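Long-range contact in tudor and KH domain-containing protein homolog (Bombyx mori, PDB 5VQH), which takes part in primary piRNA biogenesis and transposon repression during spermatogenesis, and binds symmetrically methylated Siwi and Ago3 through its Tudor domain: residues V111-S119 with R136-C144. Numbering follows the deposited sequence.
With 2MR (n3, n4-dimethylarginine), chain C.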
ATOM      1  N   VAL A 111      -7.701  -8.705  -3.218  1.00 29.06           N
ATOM      2  CA  VAL A 111      -8.007  -7.321  -2.780  1.00 28.27           C
ATOM      3  C   VAL A 111      -6.797  -6.491  -2.356  1.00 26.17           C
ATOM      4  O   VAL A 111      -5.848  -6.988  -1.772  1.00 27.29           O
ATOM      5  CB  VAL A 111      -9.043  -7.284  -1.654  1.00 29.75           C
ATOM      6  CG1 VAL A 111     -10.286  -8.055  -2.072  1.00 33.06           C
ATOM      7  CG2 VAL A 111      -8.511  -7.844  -0.362  1.00 29.74           C
ATOM      8  N   PHE A 112      -6.833  -5.221  -2.712  1.00 26.10           N
ATOM      9  CA  PHE A 112      -5.788  -4.258  -2.404  1.00 26.42           C
ATOM     10  C   PHE A 112      -6.305  -3.334  -1.302  1.00 29.38           C
ATOM     11  O   PHE A 112      -7.277  -2.583  -1.524  1.00 31.82           O
ATOM     12  CB  PHE A 112      -5.509  -3.483  -3.644  1.00 26.72           C
ATOM     13  CG  PHE A 112      -4.605  -2.313  -3.450  1.00 28.83           C
ATOM     14  CD1 PHE A 112      -3.244  -2.489  -3.311  1.00 30.23           C
ATOM     15  CD2 PHE A 112      -5.097  -1.022  -3.490  1.00 28.28           C
ATOM     16  CE1 PHE A 112      -2.405  -1.396  -3.185  1.00 28.97           C
ATOM     17  CE2 PHE A 112      -4.247   0.068  -3.370  1.00 26.88           C
ATOM     18  CZ  PHE A 112      -2.912  -0.119  -3.224  1.00 26.27           C
ATOM     19  N   TYR A 113      -5.691  -3.436  -0.111  1.00 28.44           N
ATOM     20  CA  TYR A 113      -6.034  -2.615   1.050  1.00 26.16           C
ATOM     21  C   TYR A 113      -5.553  -1.181   0.824  1.00 27.64           C
ATOM     22  O   TYR A 113      -4.353  -0.871   0.874  1.00 26.35           O
ATOM     23  CB  TYR A 113      -5.444  -3.227   2.301  1.00 27.23           C
ATOM     24  CG  TYR A 113      -6.084  -4.563   2.627  1.00 26.50           C
ATOM     25  CD1 TYR A 113      -7.299  -4.624   3.287  1.00 27.52           C
ATOM     26  CD2 TYR A 113      -5.498  -5.733   2.245  1.00 26.96           C
ATOM     27  CE1 TYR A 113      -7.897  -5.820   3.576  1.00 27.38           C
ATOM     28  CE2 TYR A 113      -6.088  -6.950   2.513  1.00 27.37           C
ATOM     29  CZ  TYR A 113      -7.283  -6.987   3.175  1.00 28.14           C
ATOM     30  OH  TYR A 113      -7.855  -8.206   3.437  1.00 27.70           O
ATOM     31  N   LEU A 114      -6.530  -0.312   0.551  1.00 28.59           N
ATOM     32  CA  LEU A 114      -6.307   1.006  -0.055  1.00 26.80           C
ATOM     33  C   LEU A 114      -5.547   2.024   0.823  1.00 24.90           C
ATOM     34  O   LEU A 114      -4.952   2.935   0.309  1.00 22.78           O
ATOM     35  CB  LEU A 114      -7.668   1.611  -0.419  1.00 25.27           C
ATOM     36  CG  LEU A 114      -8.320   1.092  -1.675  1.00 24.42           C
ATOM     37  CD1 LEU A 114      -9.796   1.419  -1.689  1.00 24.04           C
ATOM     38  CD2 LEU A 114      -7.659   1.679  -2.874  1.00 25.83           C
ATOM     39  N   ASP A 115      -5.659   1.886   2.134  1.00 24.93           N
ATOM     40  CA  ASP A 115      -4.961   2.731   3.111  1.00 26.24           C
ATOM     41  C   ASP A 115      -3.568   2.221   3.570  1.00 26.31           C
ATOM     42  O   ASP A 115      -2.915   2.845   4.384  1.00 24.14           O
ATOM     43  CB  ASP A 115      -5.893   2.909   4.315  1.00 25.57           C
ATOM     44  CG  ASP A 115      -7.187   3.626   3.920  1.00 24.93           C
ATOM     45  OD1 ASP A 115      -7.060   4.701   3.340  1.00 24.15           O
ATOM     46  OD2 ASP A 115      -8.309   3.139   4.187  1.00 25.73           O
ATOM     47  N   TYR A 116      -3.116   1.118   2.993  1.00 26.57           N
ATOM     48  CA  TYR A 116      -1.958   0.400   3.480  1.00 26.08           C
ATOM     49  C   TYR A 116      -1.084  -0.095   2.352  1.00 26.04           C
ATOM     50  O   TYR A 116       0.118   0.094   2.407  1.00 24.89           O
ATOM     51  CB  TYR A 116      -2.415  -0.772   4.349  1.00 25.24           C
ATOM     52  CG  TYR A 116      -3.001  -0.308   5.658  1.00 25.69           C
ATOM     53  CD1 TYR A 116      -2.189   0.074   6.718  1.00 27.32           C
ATOM     54  CD2 TYR A 116      -4.357  -0.189   5.817  1.00 25.61           C
ATOM     55  CE1 TYR A 116      -2.739   0.508   7.921  1.00 27.74           C
ATOM     56  CE2 TYR A 116      -4.910   0.235   7.000  1.00 26.02           C
ATOM     57  CZ  TYR A 116      -4.110   0.599   8.047  1.00 27.82           C
ATOM     58  OH  TYR A 116      -4.703   1.054   9.222  1.00 29.51           O
ATOM     59  N   GLY A 117      -1.694  -0.736   1.343  1.00 26.87           N
ATOM     60  CA  GLY A 117      -1.018  -1.076   0.098  1.00 27.17           C
ATOM     61  C   GLY A 117      -0.724  -2.550  -0.064  1.00 28.46           C
ATOM     62  O   GLY A 117      -0.257  -2.997  -1.125  1.00 31.84           O
ATOM     63  N   ASP A 118      -0.994  -3.328   0.964  1.00 27.82           N
ATOM     64  CA  ASP A 118      -0.875  -4.752   0.794  1.00 30.86           C
ATOM     65  C   ASP A 118      -2.092  -5.373   0.135  1.00 30.92           C
ATOM     66  O   ASP A 118      -3.164  -4.768   0.039  1.00 32.77           O
ATOM     67  CB  ASP A 118      -0.549  -5.452   2.109  1.00 36.25           C
ATOM     68  CG  ASP A 118      -1.446  -5.047   3.272  1.00 38.58           C
ATOM     69  OD1 ASP A 118      -1.507  -5.846   4.212  1.00 45.56           O
ATOM     70  OD2 ASP A 118      -2.044  -3.968   3.295  1.00 35.92           O
ATOM     71  N   SER A 119      -1.886  -6.587  -0.355  1.00 31.18           N
ATOM     72  CA  SER A 119      -2.866  -7.332  -1.124  1.00 30.17           C
ATOM     73  C   SER A 119      -2.989  -8.740  -0.540  1.00 31.05           C
ATOM     74  O   SER A 119      -1.980  -9.381  -0.307  1.00 30.50           O
ATOM     75  CB  SER A 119      -2.412  -7.410  -2.573  1.00 29.84           C
ATOM     76  OG  SER A 119      -2.948  -6.351  -3.324  1.00 28.82           O
ATOM     77  N   ARG A 136     -15.037   9.102   2.524  1.00 36.02           N
ATOM     78  CA  ARG A 136     -14.641  10.475   2.656  1.00 41.47           C
ATOM     79  C   ARG A 136     -13.142  10.635   2.796  1.00 34.65           C
ATOM     80  O   ARG A 136     -12.553  11.419   2.097  1.00 31.59           O
ATOM     81  CB  ARG A 136     -15.307  11.123   3.857  1.00 51.65           C
ATOM     82  CG  ARG A 136     -16.772  11.453   3.654  1.00 61.44           C
ATOM     83  CD  ARG A 136     -17.334  11.976   4.967  1.00 71.93           C
ATOM     84  NE  ARG A 136     -18.794  12.027   4.978  1.00 79.26           N
ATOM     85  CZ  ARG A 136     -19.538  12.101   6.082  1.00 85.06           C
ATOM     86  NH1 ARG A 136     -18.970  12.119   7.290  1.00 83.92           N
ATOM     87  NH2 ARG A 136     -20.865  12.143   5.981  1.00 88.80           N
ATOM     88  N   LEU A 137     -12.532   9.907   3.715  1.00 30.36           N
ATOM     89  CA  LEU A 137     -11.113  10.074   3.918  1.00 30.26           C
ATOM     90  C   LEU A 137     -10.300   9.559   2.717  1.00 28.97           C
ATOM     91  O   LEU A 137     -10.563   8.500   2.155  1.00 28.15           O
ATOM     92  CB  LEU A 137     -10.697   9.399   5.208  1.00 33.29           C
ATOM     93  CG  LEU A 137      -9.193   9.334   5.466  1.00 35.16           C
ATOM     94  CD1 LEU A 137      -8.693  10.719   5.789  1.00 36.87           C
ATOM     95  CD2 LEU A 137      -8.876   8.381   6.608  1.00 36.11           C
ATOM     96  N   ARG A 138      -9.317  10.340   2.320  1.00 28.12           N
ATOM     97  CA  ARG A 138      -8.500  10.041   1.144  1.00 30.86           C
ATOM     98  C   ARG A 138      -7.878   8.657   1.308  1.00 29.39           C
ATOM     99  O   ARG A 138      -7.602   8.200   2.430  1.00 29.04           O
ATOM    100  CB  ARG A 138      -7.419  11.146   0.982  1.00 31.56           C
ATOM    101  CG  ARG A 138      -6.382  10.917  -0.108  1.00 34.08           C
ATOM    102  CD  ARG A 138      -5.335  12.030  -0.095  1.00 35.76           C
ATOM    103  NE  ARG A 138      -4.585  12.051   1.173  1.00 34.96           N
ATOM    104  CZ  ARG A 138      -3.409  11.466   1.346  1.00 35.89           C
ATOM    105  NH1 ARG A 138      -2.832  10.804   0.337  1.00 40.11           N
ATOM    106  NH2 ARG A 138      -2.810  11.526   2.524  1.00 35.73           N
ATOM    107  N   PHE A 139      -7.662   7.967   0.203  1.00 28.15           N
ATOM    108  CA  PHE A 139      -7.005   6.661   0.312  1.00 28.62           C
ATOM    109  C   PHE A 139      -5.534   6.873   0.685  1.00 28.79           C
ATOM    110  O   PHE A 139      -4.802   7.542  -0.025  1.00 32.40           O
ATOM    111  CB  PHE A 139      -7.162   5.869  -0.980  1.00 27.19           C
ATOM    112  CG  PHE A 139      -8.593   5.498  -1.296  1.00 26.26           C
ATOM    113  CD1 PHE A 139      -9.457   5.075  -0.302  1.00 24.96           C
ATOM    114  CD2 PHE A 139      -9.056   5.539  -2.602  1.00 25.47           C
ATOM    115  CE1 PHE A 139     -10.756   4.732  -0.603  1.00 25.62           C
ATOM    116  CE2 PHE A 139     -10.355   5.178  -2.921  1.00 26.19           C
ATOM    117  CZ  PHE A 139     -11.212   4.769  -1.915  1.00 26.44           C
ATOM    118  N   GLN A 140      -5.134   6.333   1.822  1.00 27.31           N
ATOM    119  CA  GLN A 140      -3.870   6.709   2.464  1.00 27.00           C
ATOM    120  C   GLN A 140      -2.597   6.164   1.852  1.00 29.07           C
ATOM    121  O   GLN A 140      -1.529   6.759   2.100  1.00 29.70           O
ATOM    122  CB  GLN A 140      -3.877   6.315   3.941  1.00 24.70           C
ATOM    123  CG  GLN A 140      -4.747   7.169   4.838  1.00 24.83           C
ATOM    124  CD  GLN A 140      -4.374   8.625   4.763  1.00 25.08           C
ATOM    125  OE1 GLN A 140      -3.320   9.039   5.225  1.00 31.06           O
ATOM    126  NE2 GLN A 140      -5.201   9.398   4.115  1.00 26.09           N
ATOM    127  N   ALA A 141      -2.677   5.091   1.049  1.00 28.47           N
ATOM    128  CA  ALA A 141      -1.448   4.429   0.513  1.00 28.68           C
ATOM    129  C   ALA A 141      -1.003   4.995  -0.816  1.00 28.45           C
ATOM    130  O   ALA A 141      -1.791   4.973  -1.715  1.00 29.85           O
ATOM    131  CB  ALA A 141      -1.665   2.929   0.372  1.00 28.25           C
ATOM    132  N   MET A 142       0.227   5.519  -0.911  1.00 29.67           N
ATOM    133  CA  MET A 142       0.794   6.046  -2.154  0.50 30.45           C
ATOM    134  C   MET A 142       1.871   5.078  -2.672  1.00 31.71           C
ATOM    135  O   MET A 142       2.851   4.816  -1.981  1.00 33.76           O
ATOM    136  CB  MET A 142       1.422   7.431  -1.910  0.50 31.80           C
ATOM    137  CG  MET A 142       0.597   8.404  -1.052  0.50 32.44           C
ATOM    138  SD  MET A 142      -1.142   8.395  -1.518  0.50 33.92           S
ATOM    139  CE  MET A 142      -0.988   8.795  -3.263  0.50 32.16           C
ATOM    140  N   GLU A 143       1.703   4.541  -3.870  1.00 30.63           N
ATOM    141  CA  GLU A 143       2.742   3.683  -4.441  1.00 31.73           C
ATOM    142  C   GLU A 143       4.080   4.428  -4.662  1.00 27.88           C
ATOM    143  O   GLU A 143       4.093   5.525  -5.147  1.00 26.68           O
ATOM    144  CB  GLU A 143       2.267   3.107  -5.766  1.00 33.06           C
ATOM    145  CG  GLU A 143       2.919   1.782  -6.113  1.00 37.28           C
ATOM    146  CD  GLU A 143       2.635   1.388  -7.538  1.00 40.13           C
ATOM    147  OE1 GLU A 143       1.472   1.489  -7.937  1.00 46.70           O
ATOM    148  OE2 GLU A 143       3.561   0.997  -8.264  1.00 46.74           O
ATOM    149  N   CYS A 144       5.202   3.814  -4.330  1.00 26.89           N
ATOM    150  CA  CYS A 144       6.492   4.386  -4.666  1.00 27.37           C
ATOM    151  C   CYS A 144       7.487   3.331  -5.150  1.00 28.43           C
ATOM    152  O   CYS A 144       7.234   2.135  -5.148  1.00 25.80           O
ATOM    153  CB  CYS A 144       7.100   5.056  -3.448  1.00 29.95           C
ATOM    154  SG  CYS A 144       6.094   6.262  -2.555  1.00 29.24           S
TER
HETATM  155  N   2MR C 501      -1.698  -3.606  13.217  1.00 78.06           N
HETATM  156  CA  2MR C 501      -2.416  -4.687  12.517  1.00 77.09           C
HETATM  157  CB  2MR C 501      -2.523  -4.338  11.036  1.00 68.19           C
HETATM  158  CG  2MR C 501      -3.008  -2.910  10.788  1.00 60.15           C
HETATM  159  CD  2MR C 501      -3.615  -2.894   9.398  1.00 50.43           C
HETATM  160  NE  2MR C 501      -2.583  -3.163   8.427  1.00 43.78           N
HETATM  161  CZ  2MR C 501      -2.890  -3.441   7.180  1.00 42.11           C
HETATM  162  NH1 2MR C 501      -4.100  -3.503   6.867  1.00 39.95           N
HETATM  163  CQ1 2MR C 501      -4.622  -3.785   5.547  1.00 41.64           C
HETATM  164  NH2 2MR C 501      -1.940  -3.665   6.271  1.00 44.60           N
HETATM  165  CQ2 2MR C 501      -0.515  -3.637   6.566  1.00 41.09           C
HETATM  166  C   2MR C 501      -1.800  -6.075  12.630  1.00 79.86           C
HETATM  167  O   2MR C 501      -2.141  -7.014  11.886  1.00 72.29           O
HETATM  168  OXT 2MR C 501      -0.939  -6.333  13.476  1.00 89.55           O
HETATM  169  O   HOH W   1      -4.155   3.671  -1.916  1.00 25.10           O
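L114 lies against F139, and the contact is easiest to read along the leucine from CB outward. CB comes near F139 CD1 at the base of the ring, CG carries both methyls forward, CD1 sits over one ring face at 3.7 Å from the F139 centroid, and CD2 stays more loosely by F139 CD2. With CG anti to the carbonyl carbon (chi1 -78°), the branch reaches out over the ring. Behind it, L114 O accepts from A141 N at 3.2 Å, in the carbonyl plane on a lone pair, and a water donates to both L114 O and A141 O. D115 adds the straighter bond: its OD1 takes Q140 N at 2.9 Å (165°) through the anti lone pair, while OD2 makes a salt bridge with R91, so each carboxylate oxygen has a partner and the group is fixed in rotation. A141 CB packs on the turn at 3.5 Å from Y116 N. On the ligand side of this turn, one face of Y116 carries the dimethylguanidinium, with 2MR CZ 3.5 Å from Y116 CG, and D118 OD2 accepts a hydrogen bond from 2MR NH2 at 3.0 Å. Were the tyrosine replaced by an alanine, the dimethylguanidinium would probably lose its stacking surface and be freer to shift away from D118. The 136-144 segment thus backs the turn after strand 108-113. Y113 at the end of that strand and Y116 in the turn form, with F83 and Y90, the aromatic cage of an extended Tudor domain that reads symmetric dimethylarginine, and D118 is the acid that hydrogen-bonds it.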